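Local coordinates for odorant binding protein 4 (Chrysopa pallens, PDB 6JPM) that probably binds small odorant molecules, as a secreted helical carrier of the PBP/GOBP family, at residues P20-T25 with M44-C49. Numbering follows the deposited sequence.
Sequences PKTKVT and MCYMNC
Thr22 packs against Cys45 and Tyr46, with Cys49 CB at its margin, and Val24 packs against Tyr46. The contact between 20-25 and 44-49 is made by van der Waals touches. No hydrogen bond crosses it. Thr22 sits closest to the partner helix, with its CA 5.7 Å from the CA of Tyr46. Its methyl CG2 lies over the helix backbone, 3.6 Å from the carbonyl carbon C of Cys45. The same methyl stands 4.1 Å from Cys45 CB. The exposed Lys21 lies alongside, its NZ 4.3 Å from Cys49 SG, a loose touch and not a bond.

Val24 adds the apolar contact with the tyrosine. Its CG1 approaches the ring obliquely, 3.6 Å from Tyr46 CD1, and also meets the CB of Tyr46. Tyr46 CB points toward 20-25, but with CG anti to the backbone N (chi1 171°) the end of the side chain leads away. Ile29 of helix 26-32 touches both Val24 and Tyr46.

The fold is the compact all-helical fold of insect odorant-binding proteins, braced by three disulfides. Here the end of helix 4-22 and the turn after it meet helix 41-53. The Cys49–Cys18 disulfide ties these two helices covalently beside the contact. A second disulfide joins Cys45 to Cys98, just before helix 99-111. Lys23, the first residue past the helix, has positive phi (64°), and Val24 after it points toward helix 41-53.

The hydroxyls of Thr22 and Tyr46 bond outside the two segments. Thr22 OG1 lies near the plane of the Tyr46 ring, at its edge, and 3.5 Å from Tyr46 CB. It hydrogen-bonds to Cys18 O within its own helix. Tyr46 OH reaches the C-terminal residue and hydrogen-bonds to Pro119 O.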
ATOM      1  N   PRO A  20       6.774   8.286 -11.657  1.00 22.36           N
ATOM      2  CA  PRO A  20       6.752   8.827 -13.025  1.00 20.50           C
ATOM      3  C   PRO A  20       5.620   8.280 -13.875  1.00 19.50           C
ATOM      4  O   PRO A  20       5.190   8.953 -14.815  1.00 28.05           O
ATOM      5  CB  PRO A  20       8.109   8.403 -13.615  1.00 23.52           C
ATOM      6  CG  PRO A  20       8.916   7.912 -12.507  1.00 28.41           C
ATOM      7  CD  PRO A  20       8.014   7.533 -11.385  1.00 26.58           C
ATOM      8  N   LYS A  21       5.145   7.071 -13.601  1.00 24.31           N
ATOM      9  CA  LYS A  21       4.072   6.497 -14.398  1.00 21.09           C
ATOM     10  C   LYS A  21       2.741   7.169 -14.136  1.00 23.28           C
ATOM     11  O   LYS A  21       1.893   7.212 -15.027  1.00 29.07           O
ATOM     12  CB  LYS A  21       3.987   4.999 -14.114  1.00 24.79           C
ATOM     13  CG  LYS A  21       3.055   4.231 -15.018  1.00 43.58           C
ATOM     14  CD  LYS A  21       3.049   2.741 -14.657  1.00 59.22           C
ATOM     15  CE  LYS A  21       4.459   2.153 -14.622  1.00 69.96           C
ATOM     16  NZ  LYS A  21       4.459   0.689 -14.323  1.00 74.82           N
ATOM     17  N   THR A  22       2.591   7.725 -12.956  1.00 22.46           N
ATOM     18  CA  THR A  22       1.298   8.304 -12.540  1.00 23.72           C
ATOM     19  C   THR A  22       1.345   9.820 -12.389  1.00 22.13           C
ATOM     20  O   THR A  22       0.301  10.352 -12.269  1.00 22.48           O
ATOM     21  CB  THR A  22       0.825   7.664 -11.230  1.00 23.63           C
ATOM     22  OG1 THR A  22       1.748   7.946 -10.179  1.00 25.23           O
ATOM     23  CG2 THR A  22       0.588   6.183 -11.377  1.00 16.27           C
ATOM     24  N   LYS A  23       2.534  10.410 -12.278  1.00 25.06           N
ATOM     25  CA  LYS A  23       2.755  11.846 -12.075  1.00 25.66           C
ATOM     26  C   LYS A  23       2.196  12.349 -10.749  1.00 23.81           C
ATOM     27  O   LYS A  23       1.948  13.553 -10.590  1.00 26.19           O
ATOM     28  CB  LYS A  23       2.185  12.672 -13.228  1.00 28.73           C
ATOM     29  CG  LYS A  23       2.849  12.351 -14.540  1.00 32.05           C
ATOM     30  CD  LYS A  23       4.277  12.810 -14.554  1.00 44.30           C
ATOM     31  CE  LYS A  23       4.326  14.305 -14.792  1.00 55.77           C
ATOM     32  NZ  LYS A  23       3.242  14.745 -15.718  1.00 58.72           N
ATOM     33  N   VAL A  24       2.018  11.459  -9.774  1.00 18.74           N
ATOM     34  CA  VAL A  24       1.744  11.915  -8.421  1.00 17.13           C
ATOM     35  C   VAL A  24       2.911  12.794  -7.980  1.00 17.69           C
ATOM     36  O   VAL A  24       4.058  12.568  -8.387  1.00 19.93           O
ATOM     37  CB  VAL A  24       1.534  10.687  -7.517  1.00 20.19           C
ATOM     38  CG1 VAL A  24       2.810   9.847  -7.418  1.00 15.49           C
ATOM     39  CG2 VAL A  24       1.006  11.088  -6.155  1.00 16.11           C
ATOM     40  N   THR A  25       2.630  13.829  -7.185  1.00 20.51           N
ATOM     41  CA  THR A  25       3.706  14.713  -6.746  1.00 26.16           C
ATOM     42  C   THR A  25       4.316  14.210  -5.437  1.00 22.44           C
ATOM     43  O   THR A  25       3.715  13.420  -4.699  1.00 21.38           O
ATOM     44  CB  THR A  25       3.220  16.169  -6.564  1.00 33.40           C
ATOM     45  OG1 THR A  25       2.331  16.271  -5.437  1.00 28.24           O
ATOM     46  CG2 THR A  25       2.517  16.707  -7.834  1.00 25.15           C
ATOM     47  N   MET A  44      -4.389   8.270  -6.400  1.00 18.24           N
ATOM     48  CA  MET A  44      -5.153   6.999  -6.479  1.00 19.97           C
ATOM     49  C   MET A  44      -4.435   6.004  -7.393  1.00 18.35           C
ATOM     50  O   MET A  44      -4.211   4.920  -6.983  1.00 18.57           O
ATOM     51  CB  MET A  44      -6.599   7.210  -6.928  1.00 16.09           C
ATOM     52  CG  MET A  44      -7.455   7.820  -5.864  1.00 19.04           C
ATOM     53  SD  MET A  44      -9.214   7.877  -6.065  1.00 27.00           S
ATOM     54  CE  MET A  44      -9.397   8.134  -7.813  1.00 22.88           C
ATOM     55  N   CYS A  45      -4.029   6.452  -8.559  1.00 15.38           N
ATOM     56  CA  CYS A  45      -3.348   5.577  -9.525  1.00 22.55           C
ATOM     57  C   CYS A  45      -1.964   5.186  -9.022  1.00 19.43           C
ATOM     58  O   CYS A  45      -1.591   4.118  -9.276  1.00 19.90           O
ATOM     59  CB  CYS A  45      -3.474   6.096 -10.948  1.00 28.13           C
ATOM     60  SG  CYS A  45      -5.198   6.020 -11.479  1.00 31.87           S
ATOM     61  N   TYR A  46      -1.308   6.053  -8.262  1.00 21.60           N
ATOM     62  CA  TYR A  46      -0.003   5.708  -7.656  1.00 16.43           C
ATOM     63  C   TYR A  46      -0.200   4.536  -6.692  1.00 20.07           C
ATOM     64  O   TYR A  46       0.533   3.649  -6.766  1.00 17.39           O
ATOM     65  CB  TYR A  46       0.672   6.896  -6.975  1.00 18.03           C
ATOM     66  CG  TYR A  46       1.889   6.537  -6.175  1.00 20.07           C
ATOM     67  CD1 TYR A  46       3.107   6.365  -6.784  1.00 19.35           C
ATOM     68  CD2 TYR A  46       1.821   6.353  -4.811  1.00 20.17           C
ATOM     69  CE1 TYR A  46       4.227   6.056  -6.052  1.00 15.15           C
ATOM     70  CE2 TYR A  46       2.934   6.057  -4.060  1.00 15.57           C
ATOM     71  CZ  TYR A  46       4.142   5.886  -4.692  1.00 23.78           C
ATOM     72  OH  TYR A  46       5.246   5.563  -4.012  1.00 22.12           O
ATOM     73  N   MET A  47      -1.174   4.630  -5.797  1.00 16.23           N
ATOM     74  CA  MET A  47      -1.469   3.540  -4.838  1.00 15.30           C
ATOM     75  C   MET A  47      -1.829   2.245  -5.597  1.00 16.36           C
ATOM     76  O   MET A  47      -1.401   1.201  -5.195  1.00 18.51           O
ATOM     77  CB  MET A  47      -2.539   3.932  -3.815  1.00 17.08           C
ATOM     78  CG  MET A  47      -2.077   4.923  -2.742  1.00 22.28           C
ATOM     79  SD  MET A  47      -0.345   4.916  -2.286  1.00 24.93           S
ATOM     80  CE  MET A  47      -0.255   3.391  -1.383  1.00 22.86           C
ATOM     81  N   ASN A  48      -2.591   2.347  -6.672  1.00 16.13           N
ATOM     82  CA  ASN A  48      -2.931   1.175  -7.503  1.00 15.53           C
ATOM     83  C   ASN A  48      -1.650   0.554  -8.078  1.00 18.00           C
ATOM     84  O   ASN A  48      -1.493  -0.605  -8.007  1.00 18.38           O
ATOM     85  CB  ASN A  48      -3.921   1.510  -8.599  1.00 15.61           C
ATOM     86  CG  ASN A  48      -4.354   0.258  -9.318  1.00 22.67           C
ATOM     87  OD1 ASN A  48      -4.916  -0.630  -8.737  1.00 18.21           O
ATOM     88  ND2 ASN A  48      -4.012   0.157 -10.565  1.00 20.87           N
ATOM     89  N   CYS A  49      -0.789   1.390  -8.623  1.00 23.15           N
ATOM     90  CA  CYS A  49       0.501   0.975  -9.198  1.00 18.68           C
ATOM     91  C   CYS A  49       1.327   0.290  -8.111  1.00 20.78           C
ATOM     92  O   CYS A  49       1.807  -0.709  -8.377  1.00 24.57           O
ATOM     93  CB  CYS A  49       1.265   2.154  -9.766  1.00 21.62           C
ATOM     94  SG  CYS A  49       2.851   1.714 -10.506  1.00 29.81           S
TER